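Local coordinates for protein neurotoxin (Clostridium botulinum, PDB 3N7L) that probably binds gangliosides on the neuronal surface through this receptor-binding domain of a botulinum neurotoxin, as an early step of toxin entry into nerve cells, at residues 55-60 with 178-183; 229-234 with 296-301. All coordinates share one frame; numbering follows the deposited sequence.

Contact 1: residues 55-60 with 178-183; sequences KVIVTQ and SKTITF
Phe-183 overlaps Val-56, with Phe-183 CB 3.8 Å from Val-56 CB. Its chi1 of -69° sets CG beside the backbone N, which brings the CD2-CE2 side of the ring to Val-56 and Val-58. Val-56 O meets the ring at its edge and in its plane, 3.7 Å from Phe-183 CD2. Val-58 CG2 lies 4.2 Å from Phe-183 CE2. Val-58 pairs in turn with Ile-181. The four side chains on this face are apolar, and the Gln-60 amide lies beside Ile-181 at its end.

The backbones run antiparallel. Val-56 with Phe-183 and Val-58 with Ile-181 are hydrogen-bonded pairs, each bonded in both directions. The bond from Val-58 N to Ile-181 O is 2.8 Å long and almost straight, at 176°. Ile-57 with Thr-182 and Thr-59 with Thr-180 are non-hydrogen-bonded pairs, and their side chains share the opposite, partly exposed face.

Where strand 55-59 ends, Gln-60 holds Lys-179 O twice. Its N gives a firm bond of 2.8 Å to Lys-179 O. Its NE2 adds a weak one of 3.4 Å to the same Lys-179 O, because the chain bends back at chi2. Lys-179 is also folded, with chi2 near 69°, and lies alongside Thr-59. Lys-179 CD comes 3.6 Å from Thr-59 CG2. At the other end the extended Lys-55 crosses Thr-182, with CE 3.7 Å from Thr-182 CG2. An ST turn at Ser-178 leads into the second strand.

Strand 55-59 lies between strands 27-31 and 180-187. Val-58 and Ile-181 pack on Leu-9, and Phe-183 on Leu-11 and, edge-to-face, Phe-208, all in the facing sheet of the lectin-like sandwich. Gln-60 and Lys-179 both touch Val-65 of helix 62-66.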
loop_
_atom_site.group_PDB
_atom_site.type_symbol
_atom_site.label_atom_id
_atom_site.label_comp_id
_atom_site.label_asym_id
_atom_site.label_seq_id
_atom_site.Cartn_x
_atom_site.Cartn_y
_atom_site.Cartn_z
ATOM N N LYS A 55 -0.784 -6.222 -22.834
ATOM C CA LYS A 55 -1.592 -5.139 -23.369
ATOM C C LYS A 55 -3.065 -5.485 -23.207
ATOM O O LYS A 55 -3.501 -6.563 -23.606
ATOM C CB LYS A 55 -1.262 -4.934 -24.851
ATOM C CG LYS A 55 -2.041 -3.825 -25.529
ATOM C CD LYS A 55 -1.660 -3.728 -26.999
ATOM C CE LYS A 55 -2.365 -2.570 -27.676
ATOM N NZ LYS A 55 -1.999 -2.473 -29.116
ATOM N N VAL A 56 -3.825 -4.578 -22.604
ATOM C CA VAL A 56 -5.256 -4.788 -22.417
ATOM C C VAL A 56 -6.000 -3.690 -23.168
ATOM O O VAL A 56 -5.802 -2.502 -22.911
ATOM C CB VAL A 56 -5.655 -4.750 -20.919
ATOM C CG1 VAL A 56 -7.169 -4.909 -20.778
ATOM C CG2 VAL A 56 -4.944 -5.868 -20.163
ATOM N N ILE A 57 -6.849 -4.091 -24.106
ATOM C CA ILE A 57 -7.602 -3.127 -24.894
ATOM C C ILE A 57 -9.096 -3.189 -24.618
ATOM O O ILE A 57 -9.735 -4.228 -24.804
ATOM C CB ILE A 57 -7.374 -3.348 -26.397
ATOM C CG1 ILE A 57 -5.875 -3.328 -26.697
ATOM C CG2 ILE A 57 -8.082 -2.257 -27.193
ATOM C CD1 ILE A 57 -5.530 -3.701 -28.122
ATOM N N VAL A 58 -9.644 -2.069 -24.165
ATOM C CA VAL A 58 -11.063 -1.979 -23.875
ATOM C C VAL A 58 -11.715 -1.049 -24.893
ATOM O O VAL A 58 -11.349 0.124 -25.005
ATOM C CB VAL A 58 -11.317 -1.417 -22.462
ATOM C CG1 VAL A 58 -12.815 -1.327 -22.197
ATOM C CG2 VAL A 58 -10.650 -2.306 -21.417
ATOM N N THR A 59 -12.669 -1.583 -25.646
ATOM C CA THR A 59 -13.383 -0.799 -26.648
ATOM C C THR A 59 -14.833 -0.701 -26.198
ATOM O O THR A 59 -15.558 -1.698 -26.180
ATOM C CB THR A 59 -13.328 -1.470 -28.026
ATOM O OG1 THR A 59 -11.962 -1.696 -28.387
ATOM C CG2 THR A 59 -13.985 -0.584 -29.081
ATOM N N GLN A 60 -15.256 0.500 -25.827
ATOM C CA GLN A 60 -16.617 0.692 -25.360
ATOM C C GLN A 60 -17.566 1.190 -26.440
ATOM O O GLN A 60 -17.180 1.344 -27.601
ATOM C CB GLN A 60 -16.614 1.640 -24.156
ATOM C CG GLN A 60 -15.854 2.929 -24.376
ATOM C CD GLN A 60 -15.155 3.410 -23.114
ATOM O OE1 GLN A 60 -15.676 3.263 -22.008
ATOM N NE2 GLN A 60 -13.975 4.000 -23.277
ATOM N N SER A 178 -11.880 9.231 -27.274
ATOM C CA SER A 178 -11.814 7.908 -27.882
ATOM C C SER A 178 -12.629 6.887 -27.096
ATOM O O SER A 178 -12.799 7.009 -25.886
ATOM C CB SER A 178 -10.357 7.447 -27.952
ATOM O OG SER A 178 -10.265 6.067 -28.260
ATOM N N LYS A 179 -13.136 5.876 -27.787
ATOM C CA LYS A 179 -13.906 4.845 -27.111
ATOM C C LYS A 179 -13.015 3.646 -26.804
ATOM O O LYS A 179 -13.488 2.606 -26.356
ATOM C CB LYS A 179 -15.113 4.432 -27.962
ATOM C CG LYS A 179 -14.822 4.207 -29.433
ATOM C CD LYS A 179 -13.979 2.978 -29.660
ATOM C CE LYS A 179 -14.023 2.576 -31.117
ATOM N NZ LYS A 179 -15.424 2.317 -31.543
ATOM N N THR A 180 -11.717 3.811 -27.046
ATOM C CA THR A 180 -10.748 2.753 -26.788
ATOM C C THR A 180 -9.778 3.143 -25.678
ATOM O O THR A 180 -9.257 4.252 -25.661
ATOM C CB THR A 180 -9.928 2.417 -28.058
ATOM O OG1 THR A 180 -10.791 1.839 -29.044
ATOM C CG2 THR A 180 -8.811 1.430 -27.735
ATOM N N ILE A 181 -9.556 2.220 -24.745
ATOM C CA ILE A 181 -8.634 2.446 -23.637
ATOM C C ILE A 181 -7.611 1.317 -23.673
ATOM O O ILE A 181 -7.971 0.137 -23.645
ATOM C CB ILE A 181 -9.358 2.428 -22.272
ATOM C CG1 ILE A 181 -10.458 3.487 -22.257
ATOM C CG2 ILE A 181 -8.356 2.715 -21.141
ATOM C CD1 ILE A 181 -11.353 3.408 -21.050
ATOM N N THR A 182 -6.339 1.683 -23.745
ATOM C CA THR A 182 -5.269 0.703 -23.813
ATOM C C THR A 182 -4.371 0.717 -22.579
ATOM O O THR A 182 -3.719 1.724 -22.280
ATOM C CB THR A 182 -4.389 0.946 -25.055
ATOM O OG1 THR A 182 -5.195 0.852 -26.239
ATOM C CG2 THR A 182 -3.270 -0.077 -25.125
ATOM N N PHE A 183 -4.354 -0.407 -21.867
ATOM C CA PHE A 183 -3.519 -0.577 -20.679
ATOM C C PHE A 183 -2.219 -1.231 -21.149
ATOM O O PHE A 183 -2.217 -2.386 -21.579
ATOM C CB PHE A 183 -4.209 -1.493 -19.660
ATOM C CG PHE A 183 -5.434 -0.893 -19.024
ATOM C CD1 PHE A 183 -5.384 -0.387 -17.724
ATOM C CD2 PHE A 183 -6.643 -0.851 -19.713
ATOM C CE1 PHE A 183 -6.522 0.143 -17.122
ATOM C CE2 PHE A 183 -7.789 -0.319 -19.116
ATOM C CZ PHE A 183 -7.729 0.178 -17.820
#

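Contact 2: residues 229-234 with 296-301; sequences YTNVVK and RVRGEN. With SO4 (sulfate ion), chain C.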
loop_
_atom_site.group_PDB
_atom_site.type_symbol
_atom_site.label_atom_id
_atom_site.label_comp_id
_atom_site.label_asym_id
_atom_site.label_seq_id
_atom_site.Cartn_x
_atom_site.Cartn_y
_atom_site.Cartn_z
ATOM N N TYR A 229 -11.345 -4.905 2.310
ATOM C CA TYR A 229 -11.763 -5.743 3.425
ATOM C C TYR A 229 -10.994 -5.072 4.548
ATOM O O TYR A 229 -9.854 -5.428 4.837
ATOM C CB TYR A 229 -11.302 -7.188 3.247
ATOM C CG TYR A 229 -12.089 -7.951 2.211
ATOM C CD1 TYR A 229 -11.647 -8.030 0.893
ATOM C CD2 TYR A 229 -13.282 -8.596 2.550
ATOM C CE1 TYR A 229 -12.369 -8.732 -0.067
ATOM C CE2 TYR A 229 -14.018 -9.303 1.596
ATOM C CZ TYR A 229 -13.553 -9.367 0.288
ATOM O OH TYR A 229 -14.257 -10.074 -0.666
ATOM N N THR A 230 -11.621 -4.076 5.160
ATOM C CA THR A 230 -10.976 -3.296 6.205
ATOM C C THR A 230 -10.476 -4.018 7.452
ATOM O O THR A 230 -9.700 -3.438 8.209
ATOM C CB THR A 230 -11.869 -2.119 6.634
ATOM O OG1 THR A 230 -13.090 -2.618 7.191
ATOM C CG2 THR A 230 -12.191 -1.243 5.430
ATOM N N ASN A 231 -10.895 -5.264 7.677
ATOM C CA ASN A 231 -10.417 -5.988 8.857
ATOM C C ASN A 231 -9.234 -6.908 8.550
ATOM O O ASN A 231 -8.715 -7.587 9.434
ATOM C CB ASN A 231 -11.540 -6.802 9.520
ATOM C CG ASN A 231 -11.196 -7.185 10.965
ATOM O OD1 ASN A 231 -10.776 -6.337 11.756
ATOM N ND2 ASN A 231 -11.370 -8.456 11.309
ATOM N N VAL A 232 -8.824 -6.946 7.291
ATOM C CA VAL A 232 -7.679 -7.750 6.907
ATOM C C VAL A 232 -6.480 -6.809 6.979
ATOM O O VAL A 232 -6.439 -5.794 6.290
ATOM C CB VAL A 232 -7.820 -8.306 5.471
ATOM C CG1 VAL A 232 -6.517 -8.979 5.032
ATOM C CG2 VAL A 232 -8.968 -9.314 5.419
ATOM N N VAL A 233 -5.521 -7.133 7.840
ATOM C CA VAL A 233 -4.333 -6.304 7.989
ATOM C C VAL A 233 -3.522 -6.398 6.700
ATOM O O VAL A 233 -3.523 -7.437 6.036
ATOM C CB VAL A 233 -3.471 -6.778 9.182
ATOM C CG1 VAL A 233 -2.247 -5.880 9.339
ATOM C CG2 VAL A 233 -4.306 -6.769 10.460
ATOM N N LYS A 234 -2.828 -5.321 6.338
ATOM C CA LYS A 234 -2.041 -5.348 5.108
ATOM C C LYS A 234 -0.542 -5.188 5.377
ATOM O O LYS A 234 -0.139 -4.609 6.390
ATOM C CB LYS A 234 -2.491 -4.229 4.159
ATOM C CG LYS A 234 -3.993 -4.170 3.856
ATOM C CD LYS A 234 -4.504 -5.463 3.252
ATOM C CE LYS A 234 -5.891 -5.274 2.651
ATOM N NZ LYS A 234 -6.837 -4.655 3.619
ATOM N N ARG A 296 -4.596 -15.426 6.422
ATOM C CA ARG A 296 -4.510 -13.965 6.460
ATOM C C ARG A 296 -4.641 -13.451 7.892
ATOM O O ARG A 296 -5.410 -13.998 8.689
ATOM C CB ARG A 296 -5.615 -13.334 5.606
ATOM C CG ARG A 296 -5.555 -13.692 4.129
ATOM C CD ARG A 296 -6.672 -13.011 3.348
ATOM N NE ARG A 296 -6.550 -13.253 1.911
ATOM C CZ ARG A 296 -6.877 -14.389 1.297
ATOM N NH1 ARG A 296 -7.364 -15.416 1.986
ATOM N NH2 ARG A 296 -6.692 -14.504 -0.010
ATOM N N VAL A 297 -3.884 -12.406 8.219
ATOM C CA VAL A 297 -3.930 -11.811 9.553
ATOM C C VAL A 297 -5.075 -10.795 9.594
ATOM O O VAL A 297 -5.140 -9.885 8.761
ATOM C CB VAL A 297 -2.602 -11.093 9.887
ATOM C CG1 VAL A 297 -2.647 -10.530 11.299
ATOM C CG2 VAL A 297 -1.428 -12.065 9.716
ATOM N N ARG A 298 -5.975 -10.955 10.563
ATOM C CA ARG A 298 -7.124 -10.066 10.694
ATOM C C ARG A 298 -7.177 -9.336 12.024
ATOM O O ARG A 298 -6.565 -9.762 13.001
ATOM C CB ARG A 298 -8.423 -10.853 10.508
ATOM C CG ARG A 298 -8.620 -11.402 9.106
ATOM C CD ARG A 298 -10.031 -11.961 8.919
ATOM N NE ARG A 298 -10.293 -12.318 7.529
ATOM C CZ ARG A 298 -9.728 -13.349 6.918
ATOM N NH1 ARG A 298 -8.879 -14.116 7.590
ATOM N NH2 ARG A 298 -9.994 -13.604 5.642
ATOM N N GLY A 299 -7.933 -8.241 12.039
ATOM C CA GLY A 299 -8.102 -7.421 13.223
ATOM C C GLY A 299 -7.866 -8.078 14.571
ATOM O O GLY A 299 -6.733 -8.384 14.930
ATOM N N GLU A 300 -8.933 -8.310 15.319
ATOM C CA GLU A 300 -8.828 -8.896 16.657
ATOM C C GLU A 300 -8.106 -10.233 16.852
ATOM O O GLU A 300 -8.293 -10.881 17.880
ATOM C CB GLU A 300 -10.227 -8.995 17.268
ATOM C CG GLU A 300 -10.791 -7.650 17.680
ATOM C CD GLU A 300 -10.028 -7.046 18.842
ATOM O OE1 GLU A 300 -10.091 -7.612 19.954
ATOM O OE2 GLU A 300 -9.358 -6.011 18.644
ATOM N N ASN A 301 -7.286 -10.654 15.894
ATOM C CA ASN A 301 -6.557 -11.918 16.043
ATOM C C ASN A 301 -5.516 -11.830 17.159
ATOM O O ASN A 301 -4.933 -10.769 17.392
ATOM C CB ASN A 301 -5.816 -12.287 14.751
ATOM C CG ASN A 301 -6.737 -12.784 13.651
ATOM O OD1 ASN A 301 -7.964 -12.740 13.768
ATOM N ND2 ASN A 301 -6.138 -13.259 12.566
HETATM S S SO4 C . -13.114 -11.774 10.762
HETATM O O1 SO4 C . -12.133 -12.812 11.090
HETATM O O2 SO4 C . -14.111 -12.318 9.825
HETATM O O3 SO4 C . -12.448 -10.598 10.130
HETATM O O4 SO4 C . -13.760 -11.330 12.013
#
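Arg-296 passes Val-232 loosely, with its CD 4.4 Å from Val-232 CG1. Its guanidinium turns elsewhere, to salt bridges with Asp-294 and Asp-240.

Val-297 comes next. Its O accepts a hydrogen bond from Val-233 N at 2.9 Å, with the donor tilted 17° from the carbonyl plane. Beside this bond Val-297 CG1 meets Val-233 CG2 at 4.2 Å, and both valines rest on Ile-350.

Arg-298 lies opposite Val-232, and the two side chains run side by side in the same direction. Arg-298 is extended from CG to NE, and its NE is 3.9 Å from Val-232 CG2. A sulfate sits beside this arginine, its O3 closest to Arg-298 CD, at 3.0 Å. The same O3 accepts a 2.7 Å hydrogen bond from Asn-231 ND2. Asn-231 reaches it because CG is anti to the backbone N, chi1 -162°. Thr-292 OG1 also bonds the sulfate, which probably comes from the crystallisation liquor. The far end of Arg-298 forms a salt bridge with Asp-294 and a bond to a glycerol.

Gly-299 N gives a bond of 2.8 Å to Asn-231 O, in the carbonyl plane. Asn-231 OD1 presses close as well, 3.2 Å from Gly-299 CA, which is possible beside a residue without a side chain. Glu-300 leads away to a salt bridge with Arg-373. At Asn-301 the backbone joins Ile-350 of strand 348-354.

Across the way, a type I turn, closed by Val-232 N to Tyr-229 O, has Asn-231 at its third position. Lys-234 NZ bonds Val-232 O. The two backbone bonds form a single beta bridge between irregular loops. It joins the loop between helix 217-226 and strand 246-251 to the loop before strand 302-308, in the beta-trefoil half.

The contacts lie in different halves of the receptor-binding domain. Their centres are 35 Å apart, and their nearest atoms are about 20 Å apart, so they do not touch. Contact 1 closes before contact 2 opens along the chain. It joins two strands of one sheet in the N-terminal, lectin-like half. Contact 2 belongs to the C-terminal, trefoil half and joins two loops. Its Tyr-229 meets Phe-40 of the N-terminal half edge-to-face, so this loop lies where the halves meet. The segments share no sheet. Helix 217-226 lies between them in sequence, and residues 229-234 follow it. Each contact stays within one half, consistent with two separately folded modules in series.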